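Peroxinectin A (Dictyostelium discoideum, PDB 6ERC) uses hydrogen peroxide and a bound haem to oxidise phenolic donors, with iodide and thiocyanate peroxidase activity, as a secreted enzyme of the animal haem peroxidase family. Local coordinates at residues F78-H81 against N82-S86; D151-L155 against Y156-E160; P243-D247 against E248-Q252. All coordinates share one frame; numbering follows the deposited sequence.

Contact 1: residues F78-H81 against N82-S86; sequences FLIH and NMALS. With NA (sodium ion), chain K; HEM (protoporphyrin IX containing Fe), chain F.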
# COMPACT_ATOMS: atom_id res chain seq x y z
N PHE A 78 -2.80 -3.69 1.95
CA PHE A 78 -4.18 -3.68 1.48
C PHE A 78 -4.77 -2.28 1.53
O PHE A 78 -5.57 -1.92 0.67
CB PHE A 78 -5.01 -4.65 2.32
CG PHE A 78 -6.44 -4.76 1.87
CD1 PHE A 78 -6.79 -5.66 0.88
CD2 PHE A 78 -7.43 -3.99 2.44
CE1 PHE A 78 -8.09 -5.78 0.46
CE2 PHE A 78 -8.73 -4.09 2.03
CZ PHE A 78 -9.07 -4.99 1.04
N LEU A 79 -4.37 -1.48 2.52
CA LEU A 79 -4.91 -0.14 2.67
C LEU A 79 -4.43 0.78 1.55
O LEU A 79 -5.21 1.54 0.97
CB LEU A 79 -4.54 0.43 4.03
CG LEU A 79 -4.94 1.88 4.32
CD1 LEU A 79 -6.42 2.12 4.06
CD2 LEU A 79 -4.60 2.22 5.77
N ILE A 80 -3.13 0.74 1.23
CA ILE A 80 -2.60 1.64 0.21
C ILE A 80 -3.20 1.31 -1.15
O ILE A 80 -3.41 2.21 -1.97
CB ILE A 80 -1.06 1.60 0.17
CG1 ILE A 80 -0.54 2.65 -0.81
CG2 ILE A 80 -0.56 0.22 -0.23
CD1 ILE A 80 -0.70 4.07 -0.32
N HIS A 81 -3.47 0.04 -1.42
CA HIS A 81 -4.12 -0.32 -2.67
C HIS A 81 -5.55 0.21 -2.77
O HIS A 81 -6.15 0.11 -3.84
CB HIS A 81 -4.11 -1.84 -2.84
CG HIS A 81 -2.74 -2.42 -3.03
ND1 HIS A 81 -2.50 -3.77 -3.02
CD2 HIS A 81 -1.55 -1.82 -3.24
CE1 HIS A 81 -1.21 -3.99 -3.21
NE2 HIS A 81 -0.61 -2.82 -3.35
N ASN A 82 -6.09 0.77 -1.69
CA ASN A 82 -7.35 1.49 -1.73
C ASN A 82 -7.18 2.98 -2.00
O ASN A 82 -8.19 3.70 -2.07
CB ASN A 82 -8.11 1.32 -0.40
CG ASN A 82 -8.94 0.06 -0.36
OD1 ASN A 82 -10.07 0.02 -0.84
ND2 ASN A 82 -8.39 -0.99 0.25
N MET A 83 -5.95 3.47 -2.16
CA MET A 83 -5.72 4.91 -2.12
C MET A 83 -4.84 5.44 -3.25
O MET A 83 -5.14 6.51 -3.78
CB MET A 83 -5.09 5.28 -0.77
CG MET A 83 -5.98 4.96 0.43
SD MET A 83 -5.22 5.39 2.01
CE MET A 83 -5.09 7.16 1.85
N ALA A 84 -3.77 4.75 -3.61
CA ALA A 84 -2.79 5.34 -4.52
C ALA A 84 -2.17 4.29 -5.43
O ALA A 84 -1.90 3.17 -5.01
CB ALA A 84 -1.69 6.05 -3.73
N LEU A 85 -1.92 4.69 -6.68
CA LEU A 85 -1.14 3.90 -7.62
C LEU A 85 -0.32 4.84 -8.48
O LEU A 85 -0.88 5.70 -9.17
CB LEU A 85 -2.03 3.02 -8.51
CG LEU A 85 -1.28 2.21 -9.57
CD1 LEU A 85 -0.47 1.11 -8.92
CD2 LEU A 85 -2.23 1.65 -10.61
N SER A 86 1.00 4.68 -8.45
CA SER A 86 1.90 5.47 -9.28
C SER A 86 2.18 4.69 -10.56
O SER A 86 3.24 4.08 -10.74
CB SER A 86 3.17 5.81 -8.52
OG SER A 86 2.88 6.59 -7.37
NA NA K . -9.90 4.15 -3.75
CHA HEM F . 4.62 0.37 -3.75
CHB HEM F . 5.76 -4.32 -3.44
CHC HEM F . 4.33 -4.34 1.22
CHD HEM F . 3.42 0.41 0.95
C1A HEM F . 5.10 -0.88 -4.04
C2A HEM F . 5.77 -1.26 -5.26
C3A HEM F . 6.09 -2.55 -5.19
C4A HEM F . 5.63 -3.04 -3.91
CMA HEM F . 6.82 -3.40 -6.25
CAA HEM F . 6.06 -0.30 -6.43
CBA HEM F . 7.57 -0.11 -6.48
CGA HEM F . 7.91 1.19 -7.16
O1A HEM F . 7.54 2.27 -6.63
O2A HEM F . 8.56 1.15 -8.24
C1B HEM F . 5.45 -4.72 -2.16
C2B HEM F . 5.58 -6.07 -1.67
C3B HEM F . 5.18 -6.09 -0.38
C4B HEM F . 4.79 -4.74 -0.02
CMB HEM F . 6.09 -7.23 -2.55
CAB HEM F . 5.13 -7.26 0.62
CBB HEM F . 5.56 -8.49 0.33
C1C HEM F . 3.97 -3.05 1.56
C2C HEM F . 3.50 -2.61 2.86
C3C HEM F . 3.25 -1.29 2.79
C4C HEM F . 3.55 -0.87 1.43
CMC HEM F . 3.37 -3.58 4.06
CAC HEM F . 2.73 -0.25 3.82
CBC HEM F . 2.41 -0.51 5.09
C1D HEM F . 3.63 0.80 -0.35
C2D HEM F . 3.35 2.11 -0.90
C3D HEM F . 3.69 2.09 -2.19
C4D HEM F . 4.17 0.77 -2.51
CMD HEM F . 2.78 3.30 -0.09
CAD HEM F . 3.56 3.23 -3.21
CBD HEM F . 2.10 3.24 -3.64
CGD HEM F . 1.94 3.64 -5.08
O1D HEM F . 2.07 2.75 -5.96
O2D HEM F . 1.70 4.83 -5.37
NA HEM F . 5.03 -1.99 -3.23
NB HEM F . 4.96 -3.93 -1.14
NC HEM F . 3.98 -1.96 0.72
ND HEM F . 4.13 0.01 -1.36
FE HEM F . 4.49 -1.95 -1.26

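Contact 2: residues D151-L155 against Y156-E160; sequences DGNVL and YGNSE. With NA (sodium ion), chain K.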
# COMPACT_ATOMS: atom_id res chain seq x y z
N ASP A 151 -12.69 3.39 -0.79
CA ASP A 151 -14.00 3.16 -1.39
C ASP A 151 -14.16 1.73 -1.89
O ASP A 151 -15.03 1.47 -2.73
CB ASP A 151 -14.24 4.15 -2.53
CG ASP A 151 -13.16 4.09 -3.61
OD1 ASP A 151 -12.20 3.30 -3.45
OD2 ASP A 151 -13.27 4.83 -4.60
N GLY A 152 -13.34 0.80 -1.41
CA GLY A 152 -13.48 -0.59 -1.79
C GLY A 152 -13.11 -0.90 -3.22
O GLY A 152 -13.40 -2.01 -3.68
N ASN A 153 -12.48 0.03 -3.94
CA ASN A 153 -12.05 -0.24 -5.30
C ASN A 153 -11.21 -1.51 -5.37
O ASN A 153 -11.17 -2.17 -6.42
CB ASN A 153 -11.24 0.94 -5.84
CG ASN A 153 -9.88 1.08 -5.17
OD1 ASN A 153 -9.75 1.75 -4.15
ND2 ASN A 153 -8.87 0.43 -5.73
N VAL A 154 -10.54 -1.86 -4.27
CA VAL A 154 -9.75 -3.08 -4.22
C VAL A 154 -10.62 -4.30 -4.52
O VAL A 154 -10.13 -5.30 -5.08
CB VAL A 154 -9.07 -3.20 -2.85
CG1 VAL A 154 -10.10 -3.19 -1.73
CG2 VAL A 154 -8.20 -4.44 -2.78
N LEU A 155 -11.90 -4.27 -4.17
CA LEU A 155 -12.80 -5.39 -4.41
C LEU A 155 -13.64 -5.22 -5.67
O LEU A 155 -13.82 -6.18 -6.42
CB LEU A 155 -13.73 -5.61 -3.22
CG LEU A 155 -13.09 -5.96 -1.87
CD1 LEU A 155 -14.18 -6.18 -0.85
CD2 LEU A 155 -12.20 -7.19 -1.97
N TYR A 156 -14.16 -4.01 -5.91
CA TYR A 156 -15.19 -3.81 -6.92
C TYR A 156 -14.67 -3.16 -8.20
O TYR A 156 -15.44 -3.02 -9.15
CB TYR A 156 -16.32 -2.97 -6.33
CG TYR A 156 -16.76 -3.45 -4.97
CD1 TYR A 156 -17.52 -4.60 -4.83
CD2 TYR A 156 -16.39 -2.77 -3.82
CE1 TYR A 156 -17.91 -5.06 -3.59
CE2 TYR A 156 -16.77 -3.22 -2.57
CZ TYR A 156 -17.54 -4.36 -2.46
OH TYR A 156 -17.92 -4.81 -1.22
N GLY A 157 -13.40 -2.78 -8.25
CA GLY A 157 -12.83 -2.20 -9.45
C GLY A 157 -13.05 -0.71 -9.54
O GLY A 157 -13.73 -0.08 -8.72
N ASN A 158 -12.45 -0.12 -10.57
CA ASN A 158 -12.39 1.33 -10.72
C ASN A 158 -13.41 1.87 -11.72
O ASN A 158 -13.27 3.01 -12.16
CB ASN A 158 -10.98 1.75 -11.14
CG ASN A 158 -9.94 1.43 -10.08
OD1 ASN A 158 -9.13 0.52 -10.25
ND2 ASN A 158 -9.94 2.18 -8.99
N SER A 159 -14.43 1.09 -12.07
CA SER A 159 -15.46 1.58 -12.99
C SER A 159 -16.66 0.64 -12.94
O SER A 159 -16.61 -0.42 -12.30
CB SER A 159 -14.93 1.69 -14.42
OG SER A 159 -14.61 0.42 -14.94
N GLU A 160 -17.73 1.05 -13.61
CA GLU A 160 -18.93 0.22 -13.69
C GLU A 160 -18.65 -1.08 -14.43
O GLU A 160 -19.05 -2.16 -13.98
CB GLU A 160 -20.05 0.99 -14.39
CG GLU A 160 -20.81 1.98 -13.52
CD GLU A 160 -22.29 1.64 -13.43
OE1 GLU A 160 -22.62 0.51 -13.00
OE2 GLU A 160 -23.12 2.50 -13.79
NA NA K . -9.90 4.15 -3.75
O HOH W 1 -11.56 4.35 -6.89
O HOH W 2 -8.45 -0.54 -8.03

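Contact 3: residues P243-D247 against E248-Q252; sequences PEWDD and ERVFQ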
# COMPACT_ATOMS: atom_id res chain seq x y z
N PRO A 243 -36.71 -8.99 0.05
CA PRO A 243 -36.90 -9.69 -1.22
C PRO A 243 -37.29 -8.77 -2.36
O PRO A 243 -37.11 -9.14 -3.53
CB PRO A 243 -38.02 -10.69 -0.91
CG PRO A 243 -38.01 -10.84 0.57
CD PRO A 243 -37.60 -9.51 1.10
N GLU A 244 -37.81 -7.58 -2.07
CA GLU A 244 -38.17 -6.64 -3.12
C GLU A 244 -36.95 -5.99 -3.76
O GLU A 244 -37.07 -5.45 -4.86
CB GLU A 244 -39.11 -5.55 -2.56
CG GLU A 244 -38.48 -4.61 -1.53
CD GLU A 244 -38.45 -5.18 -0.13
OE1 GLU A 244 -38.65 -6.40 0.02
OE2 GLU A 244 -38.23 -4.41 0.83
N TRP A 245 -35.80 -6.04 -3.10
CA TRP A 245 -34.59 -5.44 -3.65
C TRP A 245 -34.03 -6.28 -4.79
O TRP A 245 -33.81 -7.48 -4.63
CB TRP A 245 -33.53 -5.29 -2.56
CG TRP A 245 -33.82 -4.24 -1.54
CD1 TRP A 245 -34.89 -3.39 -1.50
CD2 TRP A 245 -33.01 -3.91 -0.40
NE1 TRP A 245 -34.80 -2.56 -0.41
CE2 TRP A 245 -33.66 -2.86 0.28
CE3 TRP A 245 -31.81 -4.40 0.11
CZ2 TRP A 245 -33.14 -2.29 1.44
CZ3 TRP A 245 -31.29 -3.84 1.26
CH2 TRP A 245 -31.95 -2.79 1.91
N ASP A 246 -33.79 -5.64 -5.93
CA ASP A 246 -33.18 -6.33 -7.06
C ASP A 246 -31.69 -6.54 -6.81
O ASP A 246 -31.14 -6.15 -5.78
CB ASP A 246 -33.43 -5.56 -8.36
CG ASP A 246 -32.89 -4.14 -8.31
OD1 ASP A 246 -32.02 -3.84 -7.46
OD2 ASP A 246 -33.36 -3.31 -9.12
N ASP A 247 -31.02 -7.18 -7.78
CA ASP A 247 -29.61 -7.51 -7.62
C ASP A 247 -28.77 -6.26 -7.38
O ASP A 247 -27.84 -6.28 -6.57
CB ASP A 247 -29.12 -8.25 -8.86
CG ASP A 247 -27.60 -8.28 -8.97
OD1 ASP A 247 -26.96 -9.05 -8.22
OD2 ASP A 247 -27.06 -7.51 -9.79
N GLU A 248 -29.07 -5.17 -8.09
CA GLU A 248 -28.27 -3.96 -7.95
C GLU A 248 -28.38 -3.36 -6.55
O GLU A 248 -27.39 -2.89 -5.99
CB GLU A 248 -28.68 -2.93 -9.01
CG GLU A 248 -27.83 -1.67 -9.03
CD GLU A 248 -26.38 -1.93 -9.45
OE1 GLU A 248 -26.10 -2.99 -10.06
OE2 GLU A 248 -25.52 -1.07 -9.16
N ARG A 249 -29.59 -3.38 -5.97
CA ARG A 249 -29.77 -2.78 -4.65
C ARG A 249 -29.08 -3.61 -3.57
O ARG A 249 -28.47 -3.06 -2.65
CB ARG A 249 -31.26 -2.64 -4.33
CG ARG A 249 -31.56 -2.06 -2.94
CD ARG A 249 -31.01 -0.65 -2.76
NE ARG A 249 -31.14 -0.18 -1.39
CZ ARG A 249 -32.24 0.36 -0.87
NH1 ARG A 249 -33.33 0.50 -1.62
NH2 ARG A 249 -32.26 0.76 0.39
N VAL A 250 -29.17 -4.94 -3.66
CA VAL A 250 -28.50 -5.78 -2.67
C VAL A 250 -26.99 -5.59 -2.76
O VAL A 250 -26.30 -5.53 -1.74
CB VAL A 250 -28.90 -7.26 -2.87
CG1 VAL A 250 -28.17 -8.15 -1.87
CG2 VAL A 250 -30.40 -7.43 -2.73
N PHE A 251 -26.46 -5.50 -3.98
CA PHE A 251 -25.03 -5.31 -4.15
C PHE A 251 -24.58 -4.00 -3.50
O PHE A 251 -23.64 -3.99 -2.69
CB PHE A 251 -24.66 -5.32 -5.63
CG PHE A 251 -23.27 -4.83 -5.90
CD1 PHE A 251 -22.19 -5.70 -5.78
CD2 PHE A 251 -23.03 -3.51 -6.23
CE1 PHE A 251 -20.91 -5.25 -6.02
CE2 PHE A 251 -21.75 -3.06 -6.47
CZ PHE A 251 -20.69 -3.93 -6.36
N GLN A 252 -25.23 -2.89 -3.84
CA GLN A 252 -24.81 -1.59 -3.33
C GLN A 252 -24.87 -1.56 -1.81
O GLN A 252 -23.93 -1.09 -1.15
CB GLN A 252 -25.67 -0.48 -3.94
CG GLN A 252 -25.49 -0.31 -5.44
CD GLN A 252 -24.05 -0.03 -5.84
OE1 GLN A 252 -23.22 0.35 -5.01
NE2 GLN A 252 -23.75 -0.22 -7.11

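Contact 1: residues F78-H81 against N82-S86
The side chain of N82 folds back along the helix end and lays its amide obliquely beside the ring of F78, the two planes 63° apart. Its ND2 gives a bent hydrogen bond to F78 O (3.0 Å, 142° at the hydrogen) and also comes 3.6 Å from F78 CE2. With CG beside its own backbone N (chi1 -85°), N82 has its amide group turned back to the last helical turn, where the carbonyl of F78 receives it. The neighbouring carbonyl, L79 O, takes N82 N from above its plane. The next carbonyl, I80 O, accepts from two donors: A84 N approaches almost straight on at 3.0 Å, while M83 N comes from above the carbonyl plane.

Side chains follow the same spacing. M83, extended at its second torsion, sets SD 4.0 Å from L79 CD1, and I80 CD1 lies 4.1 Å from A84 CB. The CG1-CD1 branch of I80 also rests against the haem methyl CMD, CG1 at 3.5 Å. Beyond the turn, S86 OG hydrogen-bonds the haem propionate oxygen O2D, and S86 N makes a weak bond to O1D, so side chain and, weakly, backbone of S86 both reach one propionate.

N82 O binds a sodium ion, whose shell is completed by G147, Y149, D151 and N153. F78 and H81 pack against helix 218-241, while H81 also touches R213, the predicted transition state stabiliser. H81 is the predicted proton acceptor, consistent with the distal histidine of haem peroxidases. The end of helix 70-80 and the loop after it thus contribute part of the haem pocket, the predicted proton acceptor, a sodium ligand and a propionate contact, as expected of the animal haem peroxidase active site.

Contact 2: residues D151-L155 against Y156-E160
Across this turn the amides of N153 and N158 lie side by side with their planes 28° apart, yet they are joined through water rather than directly. The bridging water accepts from N153 ND2 and donates to N158 OD1, while N158 ND2 sits 3.6 Å from N153 CB. A second water receives a hydrogen bond weakly from N158 ND2 and donates to D151 OD2.

The other oxygen of D151 and the amide oxygen of N153 bind the sodium ion, D151 OD1 at 2.5 Å and N153 OD1 at 2.4 Å. N153 has CG between its backbone N and carbonyl carbon (chi1 70°), which carries the amide to the metal; its rotation about chi2 points OD1 at the ion, while ND2 turns to its water and weakly to H81 O. D151 OD1 additionally accepts a weak bond from N153 N.

On the backbone, G152 O takes both L155 N and Y156 N, the latter at 3.1 Å. G157 N closes on N153 O, and the positive phi of G157 ends the short helix. The Y156 ring carries L155 CB over the centre of one face, a CH-pi contact with 3.8 Å to the centroid and 8° off the normal.

Y156 meets F251 of helix 247-275. The metal site is shared with N82, making this a sodium-binding loop with a short helical turn next to the predicted proton acceptor H81, in the animal haem peroxidase fold.

Contact 3: residues P243-D247 against E248-Q252
W245 lays its indole against the side chain of R249 just before helix 247-275 begins, and the next residue, D246, is the N-cap of that helix. The arginine leaves its backbone with CG anti to N and bends at the second torsion, which carries the whole chain over one indole face. R249 CG sits over the five-membered ring, 3.6 Å from its centroid, in a CH-pi contact. Further out the guanidinium stacks on the indole with planes 24° apart, its CZ displaced from the axis of the six-membered ring by 31° and 4.1 Å from that centroid. This off-centre cation-pi contact brings NH2 nearest to CZ2, while NH1 lies toward the indole nitrogen. NH2 is also bonded to Q253, one helical turn on. At the indole's edge, V250 CG2 lies near the ring plane and 3.8 Å from W245 CB; W245 also stacks on H242, and both W245 and V250 touch F238 of helix 218-241.

D246 has CG between its backbone N and carbonyl carbon (chi1 58°), the setting that swings OD1 round to accept R249 N at 2.9 Å. This caps one of the amides at the helix start, where the carboxylate would probably also be favoured by the helix dipole. The carbonyl of D246 takes V250 N almost head-on and opens the regular ladder.

D247 follows as the first helical residue, its O accepting F251 N at 3.0 Å. Its carboxylate is held by G172 N and R167, and E248 OE1 shares R167. The other oxygen of that glutamate, OE2, accepts Q252 NE2 at 2.8 Å; OE2 lies in the plane of the Q252 amide, while NE2 meets the glutamate from above its carboxylate plane.

In the fold
The three contacts follow one another along the chain and run outward from its centre: contact 1 has its centre about 5 Å from the centre of the chain, contact 2 about 15 Å and contact 3 about 32 Å. Contacts 1 and 2, with centres 12 Å apart, meet through the sodium ion: N82, just after helix 70-80, supplies one ligand, and D151 and N153 at the start of helix 153-156 supply two. Contact 2 then reaches contact 3, 18 Å away between centres, where Y156 CD1 packs 3.6 Å from F251 CZ. Contacts 1 and 3 do not touch. Helix 218-241 lies alongside all three, linking the predicted catalytic region to the periphery.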